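Local coordinates for archaeal Sm-like protein AF-Sm2 (Archaeoglobus fulgidus, PDB 1LJO) that probably binds RNA as a member of the snRNP Sm protein family, with six copies of the chain forming a hexameric assembly, at residues 17-22 / 28-33; 32-37 / 43-48; 47-50 / 55-58. All coordinates share one frame; numbering follows the deposited sequence.

Contact 1: residues 17-22 / 28-33; sequences IIRVEM and QLVGKL. With ACY (acetic acid), chain C.
I17 spreads two branches over the neighbouring strand: its CG2 rests 3.8 Å from V30 CG1, while its CD1 reaches the backbone of K32, 3.9 Å from K32 CA. Next comes I18, whose N bonds to G31 O at 3.0 Å with an N-H...O angle of 168°, and whose O takes G31 N in return. Since G31 offers no side chain, I18 packs further along: CG1 stands between the backbone N and the carbonyl carbon (chi1 65°), and CD1 meets L33 CB at 4.0 Å. R19, on the other face, needs its long chain. A bend at chi3 (-65°) lays the guanidinium over V30, with CG2 3.5 Å above its plane toward the rim. The same turn brings R19 NH1 near Q28 OE1; that oxygen accepts from G52 N, while Q28 NE2 donates to OXT of a bound acetic acid, probably from the crystallisation liquor, 3.3 Å away. At V20 the backbone bonds return: V20 N to L29 O is 2.7 Å, and L29 N answers to V20 O. Finally the M22 and L29 side chains cross at about a right angle, M22 CG 3.7 Å from L29 CD2. Beta-branched and large apolar residues suit these extended, buried positions in the antiparallel beta hairpin that opens the strongly bent sheet of the Sm fold.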
ATOM      1  N   ILE A  17      24.728   5.238 -10.354  1.00 12.25           N
ATOM      2  CA  ILE A  17      24.384   5.515  -8.963  1.00 12.39           C
ATOM      3  C   ILE A  17      23.061   6.263  -8.858  1.00 11.21           C
ATOM      4  O   ILE A  17      22.856   7.275  -9.529  1.00 11.91           O
ATOM      5  CB  ILE A  17      25.456   6.396  -8.281  1.00 14.96           C
ATOM      6  CG1 ILE A  17      26.844   5.774  -8.453  1.00 17.81           C
ATOM      7  CG2 ILE A  17      25.113   6.584  -6.804  1.00 14.38           C
ATOM      8  CD1 ILE A  17      26.966   4.375  -7.902  1.00 19.62           C
ATOM      9  N   ILE A  18      22.171   5.771  -8.002  1.00  9.41           N
ATOM     10  CA  ILE A  18      20.876   6.408  -7.815  1.00 11.75           C
ATOM     11  C   ILE A  18      20.586   6.601  -6.333  1.00 13.26           C
ATOM     12  O   ILE A  18      21.207   5.959  -5.485  1.00 12.21           O
ATOM     13  CB  ILE A  18      19.734   5.562  -8.433  1.00 11.15           C
ATOM     14  CG1 ILE A  18      19.602   4.226  -7.694  1.00 12.77           C
ATOM     15  CG2 ILE A  18      20.025   5.297  -9.909  1.00 13.70           C
ATOM     16  CD1 ILE A  18      18.358   3.421  -8.085  1.00  9.49           C
ATOM     17  N   ARG A  19      19.647   7.499  -6.037  1.00 10.70           N
ATOM     18  CA  ARG A  19      19.230   7.778  -4.671  1.00 12.91           C
ATOM     19  C   ARG A  19      17.757   7.404  -4.626  1.00 11.65           C
ATOM     20  O   ARG A  19      16.987   7.810  -5.497  1.00 11.52           O
ATOM     21  CB  ARG A  19      19.413   9.269  -4.341  1.00 14.90           C
ATOM     22  CG  ARG A  19      18.908   9.682  -2.960  1.00 22.71           C
ATOM     23  CD  ARG A  19      19.177  11.164  -2.687  1.00 26.27           C
ATOM     24  NE  ARG A  19      20.605  11.452  -2.611  1.00 30.98           N
ATOM     25  CZ  ARG A  19      21.349  11.295  -1.518  1.00 33.47           C
ATOM     26  NH1 ARG A  19      20.800  10.857  -0.393  1.00 35.05           N
ATOM     27  NH2 ARG A  19      22.647  11.565  -1.554  1.00 32.94           N
ATOM     28  N   VAL A  20      17.370   6.633  -3.613  1.00 12.81           N
ATOM     29  CA  VAL A  20      15.990   6.169  -3.479  1.00 12.18           C
ATOM     30  C   VAL A  20      15.344   6.480  -2.139  1.00 14.25           C
ATOM     31  O   VAL A  20      15.941   6.256  -1.090  1.00 13.93           O
ATOM     32  CB  VAL A  20      15.904   4.636  -3.654  1.00 12.11           C
ATOM     33  CG1 VAL A  20      14.443   4.184  -3.616  1.00 11.83           C
ATOM     34  CG2 VAL A  20      16.573   4.225  -4.948  1.00 11.98           C
ATOM     35  N   GLU A  21      14.117   6.991  -2.180  1.00 10.98           N
ATOM     36  CA  GLU A  21      13.388   7.268  -0.949  1.00 18.04           C
ATOM     37  C   GLU A  21      12.319   6.185  -0.838  1.00 16.71           C
ATOM     38  O   GLU A  21      11.521   6.000  -1.759  1.00 13.57           O
ATOM     39  CB  GLU A  21      12.735   8.649  -0.995  1.00 21.82           C
ATOM     40  CG  GLU A  21      11.797   8.902   0.173  1.00 29.30           C
ATOM     41  CD  GLU A  21      11.317  10.335   0.236  1.00 33.96           C
ATOM     42  OE1 GLU A  21      10.844  10.851  -0.798  1.00 36.33           O
ATOM     43  OE2 GLU A  21      11.409  10.943   1.325  1.00 38.97           O
ATOM     44  N   MET A  22      12.322   5.463   0.280  1.00 15.57           N
ATOM     45  CA  MET A  22      11.363   4.387   0.510  1.00 16.49           C
ATOM     46  C   MET A  22      10.289   4.823   1.491  1.00 18.10           C
ATOM     47  O   MET A  22      10.552   5.599   2.414  1.00 19.18           O
ATOM     48  CB  MET A  22      12.063   3.145   1.075  1.00 15.35           C
ATOM     49  CG  MET A  22      13.142   2.549   0.194  1.00 14.61           C
ATOM     50  SD  MET A  22      12.509   1.926  -1.379  1.00 14.83           S
ATOM     51  CE  MET A  22      11.622   0.458  -0.842  1.00 12.83           C
ATOM     52  N   GLN A  28      17.496   7.880   3.117  1.00 25.00           N
ATOM     53  CA  GLN A  28      17.520   7.464   1.719  1.00 24.08           C
ATOM     54  C   GLN A  28      18.573   6.395   1.469  1.00 22.39           C
ATOM     55  O   GLN A  28      19.517   6.244   2.245  1.00 18.75           O
ATOM     56  CB  GLN A  28      17.808   8.654   0.797  1.00 26.69           C
ATOM     57  CG  GLN A  28      16.862   9.836   0.946  1.00 29.60           C
ATOM     58  CD  GLN A  28      17.400  10.889   1.901  1.00 30.51           C
ATOM     59  OE1 GLN A  28      18.498  11.416   1.706  1.00 28.00           O
ATOM     60  NE2 GLN A  28      16.626  11.204   2.936  1.00 30.38           N
ATOM     61  N   LEU A  29      18.399   5.656   0.377  1.00 17.60           N
ATOM     62  CA  LEU A  29      19.351   4.626  -0.009  1.00 13.82           C
ATOM     63  C   LEU A  29      20.081   5.109  -1.251  1.00 14.73           C
ATOM     64  O   LEU A  29      19.460   5.606  -2.193  1.00 13.40           O
ATOM     65  CB  LEU A  29      18.645   3.300  -0.321  1.00 15.61           C
ATOM     66  CG  LEU A  29      17.973   2.562   0.839  1.00 17.65           C
ATOM     67  CD1 LEU A  29      18.901   2.559   2.052  1.00 19.13           C
ATOM     68  CD2 LEU A  29      16.669   3.240   1.188  1.00 23.43           C
ATOM     69  N   VAL A  30      21.401   4.977  -1.241  1.00 11.03           N
ATOM     70  CA  VAL A  30      22.219   5.389  -2.369  1.00 13.27           C
ATOM     71  C   VAL A  30      23.097   4.208  -2.758  1.00 15.06           C
ATOM     72  O   VAL A  30      23.775   3.627  -1.909  1.00 13.80           O
ATOM     73  CB  VAL A  30      23.127   6.577  -1.996  1.00 17.35           C
ATOM     74  CG1 VAL A  30      23.973   6.979  -3.189  1.00 15.22           C
ATOM     75  CG2 VAL A  30      22.284   7.744  -1.505  1.00 17.67           C
ATOM     76  N   GLY A  31      23.075   3.847  -4.038  1.00 13.60           N
ATOM     77  CA  GLY A  31      23.889   2.731  -4.488  1.00 12.93           C
ATOM     78  C   GLY A  31      23.839   2.544  -5.988  1.00 12.34           C
ATOM     79  O   GLY A  31      23.166   3.295  -6.691  1.00 13.21           O
ATOM     80  N   LYS A  32      24.559   1.545  -6.483  1.00 13.56           N
ATOM     81  CA  LYS A  32      24.588   1.271  -7.911  1.00 11.92           C
ATOM     82  C   LYS A  32      23.397   0.403  -8.284  1.00 13.67           C
ATOM     83  O   LYS A  32      23.168  -0.657  -7.683  1.00  9.82           O
ATOM     84  CB  LYS A  32      25.885   0.554  -8.294  1.00 13.57           C
ATOM     85  CG  LYS A  32      26.020   0.261  -9.792  1.00 13.10           C
ATOM     86  CD  LYS A  32      27.182  -0.689 -10.050  1.00 16.44           C
ATOM     87  CE  LYS A  32      27.280  -1.065 -11.519  1.00 21.19           C
ATOM     88  NZ  LYS A  32      28.133  -2.274 -11.728  1.00 24.62           N
ATOM     89  N   LEU A  33      22.635   0.854  -9.277  1.00 12.31           N
ATOM     90  CA  LEU A  33      21.474   0.101  -9.722  1.00 12.95           C
ATOM     91  C   LEU A  33      21.951  -1.044 -10.606  1.00 14.89           C
ATOM     92  O   LEU A  33      22.388  -0.827 -11.734  1.00 13.36           O
ATOM     93  CB  LEU A  33      20.507   1.001 -10.504  1.00 11.35           C
ATOM     94  CG  LEU A  33      19.234   0.305 -11.010  1.00 10.95           C
ATOM     95  CD1 LEU A  33      18.463  -0.282  -9.843  1.00  7.68           C
ATOM     96  CD2 LEU A  33      18.375   1.304 -11.777  1.00 10.06           C
TER
HETATM   97  C   ACY C 201      16.799  13.730   5.602  1.00 51.60           C
HETATM   98  O   ACY C 201      16.471  14.794   6.281  1.00 52.86           O
HETATM   99  OXT ACY C 201      16.657  12.508   5.953  1.00 51.61           O
HETATM  100  CH3 ACY C 201      17.415  14.047   4.250  1.00 51.74           C

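Contact 2: residues 32-37 / 43-48; sequences KLEGVD and YLTNAM
The ring of Y43 meets E34 obliquely, its CD2 3.7 Å from E34 CB, so the aliphatic root of the glutamate rather than its carboxylate does the touching. Beyond CB the glutamate bends away, and the E34 and T45 side chains cross at about a right angle, E34 CG lying 3.2 Å from T45 OG1 and close to the methyl CG2 as well. A chi1 of 56° tucks OG1 in between the two backbone arms of T45 and turns CG2 away from the carbonyl carbon. The hydroxyl also lies alongside the stem of K32, with OG1 3.6 Å from K32 CB. The lysine, fully extended, runs the same way as T45 and brings NZ to the E34 carboxylate in a salt bridge whose detail is doubtful, since OE2 sits too close to the lysine chain.

Under these polar chains the hairpin of strands 28-36 and 42-44 forms a classic beta bulge. Y43 O is gripped twice: E34 N arrives nearly straight on at 2.8 Å, and G35 N comes in the carbonyl plane, on a lone pair, at 3.2 Å. E34 supplies the kink with phi/psi of -95°/-21°, and G35, without a side chain, faces Y43 closely; Y43 N closes the pair on G35 O at 2.8 Å. At the other end T45 N bonds to K32 O at 2.9 Å, and K32 N to T45 O.

On the opposite face L33 and L44 meet through CD1 and CD2, 3.8 Å apart, in the buried interior. There L44 also touches I18 of strand 17-22 and I62 and L64 of strand 62-64. On the face of T45, Y43 packs on V63 and on M9 from helix 6-12 of a neighbouring subunit. The same subunit also hydrogen-bonds to the backbone of E34.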
ATOM      1  N   LYS A  32      24.559   1.545  -6.483  1.00 13.56           N
ATOM      2  CA  LYS A  32      24.588   1.271  -7.911  1.00 11.92           C
ATOM      3  C   LYS A  32      23.397   0.403  -8.284  1.00 13.67           C
ATOM      4  O   LYS A  32      23.168  -0.657  -7.683  1.00  9.82           O
ATOM      5  CB  LYS A  32      25.885   0.554  -8.294  1.00 13.57           C
ATOM      6  CG  LYS A  32      26.020   0.261  -9.792  1.00 13.10           C
ATOM      7  CD  LYS A  32      27.182  -0.689 -10.050  1.00 16.44           C
ATOM      8  CE  LYS A  32      27.280  -1.065 -11.519  1.00 21.19           C
ATOM      9  NZ  LYS A  32      28.133  -2.274 -11.728  1.00 24.62           N
ATOM     10  N   LEU A  33      22.635   0.854  -9.277  1.00 12.31           N
ATOM     11  CA  LEU A  33      21.474   0.101  -9.722  1.00 12.95           C
ATOM     12  C   LEU A  33      21.951  -1.044 -10.606  1.00 14.89           C
ATOM     13  O   LEU A  33      22.388  -0.827 -11.734  1.00 13.36           O
ATOM     14  CB  LEU A  33      20.507   1.001 -10.504  1.00 11.35           C
ATOM     15  CG  LEU A  33      19.234   0.305 -11.010  1.00 10.95           C
ATOM     16  CD1 LEU A  33      18.463  -0.282  -9.843  1.00  7.68           C
ATOM     17  CD2 LEU A  33      18.375   1.304 -11.777  1.00 10.06           C
ATOM     18  N   GLU A  34      21.879  -2.261 -10.074  1.00 14.72           N
ATOM     19  CA  GLU A  34      22.309  -3.452 -10.800  1.00 16.11           C
ATOM     20  C   GLU A  34      21.165  -4.148 -11.515  1.00 16.23           C
ATOM     21  O   GLU A  34      21.386  -4.913 -12.451  1.00 17.12           O
ATOM     22  CB  GLU A  34      22.982  -4.436  -9.839  1.00 20.73           C
ATOM     23  CG  GLU A  34      24.432  -4.106  -9.560  1.00 29.40           C
ATOM     24  CD  GLU A  34      25.323  -4.399 -10.747  1.00 33.30           C
ATOM     25  OE1 GLU A  34      25.525  -5.591 -11.062  1.00 35.00           O
ATOM     26  OE2 GLU A  34      25.810  -3.437 -11.373  1.00 38.23           O
ATOM     27  N   GLY A  35      19.940  -3.888 -11.071  1.00 14.92           N
ATOM     28  CA  GLY A  35      18.795  -4.515 -11.703  1.00 17.13           C
ATOM     29  C   GLY A  35      17.467  -3.915 -11.285  1.00 14.75           C
ATOM     30  O   GLY A  35      17.330  -3.388 -10.181  1.00 14.72           O
ATOM     31  N   VAL A  36      16.490  -3.998 -12.179  1.00 14.61           N
ATOM     32  CA  VAL A  36      15.155  -3.477 -11.928  1.00 14.03           C
ATOM     33  C   VAL A  36      14.156  -4.250 -12.792  1.00 16.53           C
ATOM     34  O   VAL A  36      14.533  -4.806 -13.823  1.00 17.71           O
ATOM     35  CB  VAL A  36      15.076  -1.962 -12.275  1.00 16.01           C
ATOM     36  CG1 VAL A  36      15.508  -1.732 -13.717  1.00 17.38           C
ATOM     37  CG2 VAL A  36      13.663  -1.441 -12.057  1.00 16.33           C
ATOM     38  N   ASP A  37      12.899  -4.316 -12.354  1.00 17.00           N
ATOM     39  CA  ASP A  37      11.860  -4.999 -13.129  1.00 17.81           C
ATOM     40  C   ASP A  37      10.674  -4.066 -13.355  1.00 18.30           C
ATOM     41  O   ASP A  37      10.686  -2.921 -12.902  1.00 16.80           O
ATOM     42  CB  ASP A  37      11.394  -6.289 -12.442  1.00 17.10           C
ATOM     43  CG  ASP A  37      10.954  -6.072 -11.010  1.00 17.69           C
ATOM     44  OD1 ASP A  37      10.374  -5.008 -10.719  1.00 18.62           O
ATOM     45  OD2 ASP A  37      11.181  -6.982 -10.178  1.00 17.45           O
ATOM     46  N   TYR A  43      17.451  -3.619  -7.347  1.00 14.49           N
ATOM     47  CA  TYR A  43      18.573  -4.349  -6.784  1.00 11.72           C
ATOM     48  C   TYR A  43      19.780  -3.424  -6.861  1.00 12.35           C
ATOM     49  O   TYR A  43      20.267  -3.105  -7.946  1.00 12.43           O
ATOM     50  CB  TYR A  43      18.836  -5.651  -7.549  1.00  8.99           C
ATOM     51  CG  TYR A  43      20.135  -6.341  -7.168  1.00 12.05           C
ATOM     52  CD1 TYR A  43      20.609  -6.313  -5.856  1.00 13.25           C
ATOM     53  CD2 TYR A  43      20.889  -7.025  -8.120  1.00 13.38           C
ATOM     54  CE1 TYR A  43      21.798  -6.944  -5.502  1.00 17.56           C
ATOM     55  CE2 TYR A  43      22.079  -7.660  -7.777  1.00 15.44           C
ATOM     56  CZ  TYR A  43      22.530  -7.612  -6.467  1.00 17.83           C
ATOM     57  OH  TYR A  43      23.722  -8.210  -6.123  1.00 17.24           O
ATOM     58  N   LEU A  44      20.235  -2.980  -5.694  1.00 11.88           N
ATOM     59  CA  LEU A  44      21.379  -2.084  -5.598  1.00 12.68           C
ATOM     60  C   LEU A  44      22.574  -2.816  -5.010  1.00 10.41           C
ATOM     61  O   LEU A  44      22.413  -3.719  -4.191  1.00 14.24           O
ATOM     62  CB  LEU A  44      21.055  -0.893  -4.690  1.00 14.22           C
ATOM     63  CG  LEU A  44      19.854  -0.007  -5.030  1.00 17.86           C
ATOM     64  CD1 LEU A  44      19.792   1.158  -4.049  1.00 15.18           C
ATOM     65  CD2 LEU A  44      19.986   0.503  -6.451  1.00 18.92           C
ATOM     66  N   THR A  45      23.768  -2.427  -5.436  1.00  9.36           N
ATOM     67  CA  THR A  45      24.992  -3.012  -4.912  1.00  9.49           C
ATOM     68  C   THR A  45      25.821  -1.846  -4.394  1.00 12.47           C
ATOM     69  O   THR A  45      25.601  -0.704  -4.805  1.00 13.56           O
ATOM     70  CB  THR A  45      25.792  -3.759  -5.996  1.00 10.31           C
ATOM     71  OG1 THR A  45      26.070  -2.872  -7.084  1.00 13.74           O
ATOM     72  CG2 THR A  45      25.000  -4.976  -6.506  1.00 12.90           C
ATOM     73  N   ASN A  46      26.749  -2.131  -3.485  1.00 11.09           N
ATOM     74  CA  ASN A  46      27.606  -1.099  -2.913  1.00 11.16           C
ATOM     75  C   ASN A  46      26.741   0.017  -2.314  1.00 12.84           C
ATOM     76  O   ASN A  46      27.128   1.184  -2.302  1.00 14.48           O
ATOM     77  CB  ASN A  46      28.512  -0.539  -4.014  1.00 12.47           C
ATOM     78  CG  ASN A  46      29.200  -1.641  -4.807  1.00 13.81           C
ATOM     79  OD1 ASN A  46      30.094  -2.310  -4.303  1.00 12.92           O
ATOM     80  ND2 ASN A  46      28.764  -1.847  -6.048  1.00 15.15           N
ATOM     81  N   ALA A  47      25.578  -0.363  -1.799  1.00 12.36           N
ATOM     82  CA  ALA A  47      24.633   0.592  -1.238  1.00 11.04           C
ATOM     83  C   ALA A  47      24.953   1.108   0.157  1.00 13.51           C
ATOM     84  O   ALA A  47      25.662   0.468   0.935  1.00 14.67           O
ATOM     85  CB  ALA A  47      23.242  -0.007  -1.244  1.00 13.09           C
ATOM     86  N   MET A  48      24.399   2.272   0.465  1.00 14.15           N
ATOM     87  CA  MET A  48      24.581   2.892   1.767  1.00 20.38           C
ATOM     88  C   MET A  48      23.318   3.651   2.145  1.00 19.08           C
ATOM     89  O   MET A  48      22.539   4.057   1.285  1.00 16.15           O
ATOM     90  CB  MET A  48      25.767   3.857   1.743  1.00 25.54           C
ATOM     91  CG  MET A  48      25.628   4.982   0.741  1.00 32.64           C
ATOM     92  SD  MET A  48      27.041   6.098   0.765  1.00 41.02           S
ATOM     93  CE  MET A  48      28.158   5.266  -0.378  1.00 40.25           C
TER

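Contact 3: residues 47-50 / 55-58; sequences AMEC and KVRS. With ACY (acetic acid), chain D.
E49 and R57 run side by side and close a salt bridge, with E49 OE2 2.9 Å from R57 NH1. The carboxylate carbon lies at the guanidinium edge, in its plane, and the two groups are turned 46° against each other. V56 covers the stem of the glutamate, its CG2 3.6 Å from E49 CB. On the other face K55, bent along its chain, crosses M48 at about a right angle and sets CE 3.7 Å from SD, a soft, polarisable partner for a lysine methylene.

Backbone bonds of the beta hairpin formed by strands 47-51 and 54-60 set these side chains beside each other. E49 N reaches R57 O at 2.7 Å, and E49 O receives V56 N at 2.9 Å and, weakly, R57 N at 3.4 Å, making a classic beta bulge. Further out, N27 donates to E49 OE2 and so steadies the carboxylate. K55 folds back to give NZ to S58 OG at 2.6 Å, and S58 in turn bonds an acetic acid molecule, probably from the crystallisation liquor, through both N and OG.

With an arginine and an amide on one carboxylate oxygen, the buried E49 is probably kept ionised, while K55 and S58 may make a spot that accepts a small carboxylic acid.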
ATOM      1  N   ALA A  47      25.578  -0.363  -1.799  1.00 12.36           N
ATOM      2  CA  ALA A  47      24.633   0.592  -1.238  1.00 11.04           C
ATOM      3  C   ALA A  47      24.953   1.108   0.157  1.00 13.51           C
ATOM      4  O   ALA A  47      25.662   0.468   0.935  1.00 14.67           O
ATOM      5  CB  ALA A  47      23.242  -0.007  -1.244  1.00 13.09           C
ATOM      6  N   MET A  48      24.399   2.272   0.465  1.00 14.15           N
ATOM      7  CA  MET A  48      24.581   2.892   1.767  1.00 20.38           C
ATOM      8  C   MET A  48      23.318   3.651   2.145  1.00 19.08           C
ATOM      9  O   MET A  48      22.539   4.057   1.285  1.00 16.15           O
ATOM     10  CB  MET A  48      25.767   3.857   1.743  1.00 25.54           C
ATOM     11  CG  MET A  48      25.628   4.982   0.741  1.00 32.64           C
ATOM     12  SD  MET A  48      27.041   6.098   0.765  1.00 41.02           S
ATOM     13  CE  MET A  48      28.158   5.266  -0.378  1.00 40.25           C
ATOM     14  N   GLU A  49      23.121   3.832   3.442  1.00 17.46           N
ATOM     15  CA  GLU A  49      21.972   4.564   3.938  1.00 19.10           C
ATOM     16  C   GLU A  49      22.497   5.981   4.136  1.00 19.95           C
ATOM     17  O   GLU A  49      23.541   6.176   4.764  1.00 18.79           O
ATOM     18  CB  GLU A  49      21.517   3.961   5.264  1.00 20.68           C
ATOM     19  CG  GLU A  49      20.162   4.411   5.743  1.00 28.05           C
ATOM     20  CD  GLU A  49      19.738   3.674   6.998  1.00 31.22           C
ATOM     21  OE1 GLU A  49      19.760   2.425   6.991  1.00 33.97           O
ATOM     22  OE2 GLU A  49      19.384   4.340   7.989  1.00 35.11           O
ATOM     23  N   CYS A  50      21.786   6.964   3.592  1.00 18.43           N
ATOM     24  CA  CYS A  50      22.210   8.350   3.698  1.00 23.55           C
ATOM     25  C   CYS A  50      21.085   9.292   4.108  1.00 24.85           C
ATOM     26  O   CYS A  50      19.906   8.965   4.008  1.00 24.75           O
ATOM     27  CB  CYS A  50      22.778   8.840   2.355  1.00 23.56           C
ATOM     28  SG  CYS A  50      24.190   7.914   1.687  1.00 27.18           S
ATOM     29  N   LYS A  55      26.431  10.047   5.130  1.00 26.15           N
ATOM     30  CA  LYS A  55      26.386   8.588   5.189  1.00 24.91           C
ATOM     31  C   LYS A  55      26.168   8.132   6.635  1.00 26.12           C
ATOM     32  O   LYS A  55      26.867   8.588   7.545  1.00 24.82           O
ATOM     33  CB  LYS A  55      27.708   8.033   4.650  1.00 28.30           C
ATOM     34  CG  LYS A  55      28.091   6.639   5.113  1.00 31.15           C
ATOM     35  CD  LYS A  55      27.292   5.556   4.423  1.00 35.12           C
ATOM     36  CE  LYS A  55      28.216   4.464   3.901  1.00 34.85           C
ATOM     37  NZ  LYS A  55      29.163   3.982   4.945  1.00 38.47           N
ATOM     38  N   VAL A  56      25.204   7.237   6.848  1.00 22.26           N
ATOM     39  CA  VAL A  56      24.922   6.742   8.192  1.00 22.11           C
ATOM     40  C   VAL A  56      25.125   5.237   8.367  1.00 22.94           C
ATOM     41  O   VAL A  56      25.399   4.780   9.470  1.00 20.13           O
ATOM     42  CB  VAL A  56      23.484   7.101   8.635  1.00 24.28           C
ATOM     43  CG1 VAL A  56      23.304   8.610   8.632  1.00 24.86           C
ATOM     44  CG2 VAL A  56      22.471   6.446   7.722  1.00 22.83           C
ATOM     45  N   ARG A  57      24.989   4.467   7.288  1.00 21.31           N
ATOM     46  CA  ARG A  57      25.177   3.016   7.356  1.00 21.32           C
ATOM     47  C   ARG A  57      25.608   2.420   6.021  1.00 22.16           C
ATOM     48  O   ARG A  57      25.112   2.819   4.973  1.00 19.00           O
ATOM     49  CB  ARG A  57      23.881   2.303   7.762  1.00 26.83           C
ATOM     50  CG  ARG A  57      23.460   2.412   9.210  1.00 32.40           C
ATOM     51  CD  ARG A  57      22.475   1.287   9.528  1.00 34.30           C
ATOM     52  NE  ARG A  57      21.913   1.370  10.873  1.00 38.31           N
ATOM     53  CZ  ARG A  57      20.899   2.160  11.216  1.00 40.20           C
ATOM     54  NH1 ARG A  57      20.325   2.944  10.311  1.00 38.65           N
ATOM     55  NH2 ARG A  57      20.453   2.160  12.466  1.00 41.69           N
ATOM     56  N   SER A  58      26.530   1.463   6.067  1.00 22.24           N
ATOM     57  CA  SER A  58      26.978   0.769   4.861  1.00 21.16           C
ATOM     58  C   SER A  58      26.060  -0.441   4.749  1.00 20.11           C
ATOM     59  O   SER A  58      25.816  -1.125   5.746  1.00 23.47           O
ATOM     60  CB  SER A  58      28.434   0.305   4.999  1.00 22.39           C
ATOM     61  OG  SER A  58      29.329   1.389   4.840  1.00 25.78           O
TER
HETATM   62  C   ACY D 202      29.081   1.331   8.766  1.00 44.74           C
HETATM   63  O   ACY D 202      29.567   2.170   7.891  1.00 45.43           O
HETATM   64  OXT ACY D 202      27.855   1.008   8.936  1.00 44.17           O
HETATM   65  CH3 ACY D 202      30.142   0.700   9.648  1.00 45.13           C

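In the fold
Leaving helix 6-12, the chain enters strand 17-22, and contact 1 closes the first turn, residues 23-27, as a hairpin with strand 28-36. The same long strand carries on into contact 2, sharing K32 and L33, and closes the loop of 38-41 against the next strand. A corner at T45 and N46 then swings the chain back, so that strand 47-51 pairs with the early half of strand 28-36, probably through backbone bonds from C50 N to Q28 O and M48 N to V30 O. Contact 3 closes the last loop, adding strand 54-60. None encloses another, but each overlaps the next at its ends, contacts 2 and 3 sharing A47 and M48; strand 28-36 holds the bent sheet together.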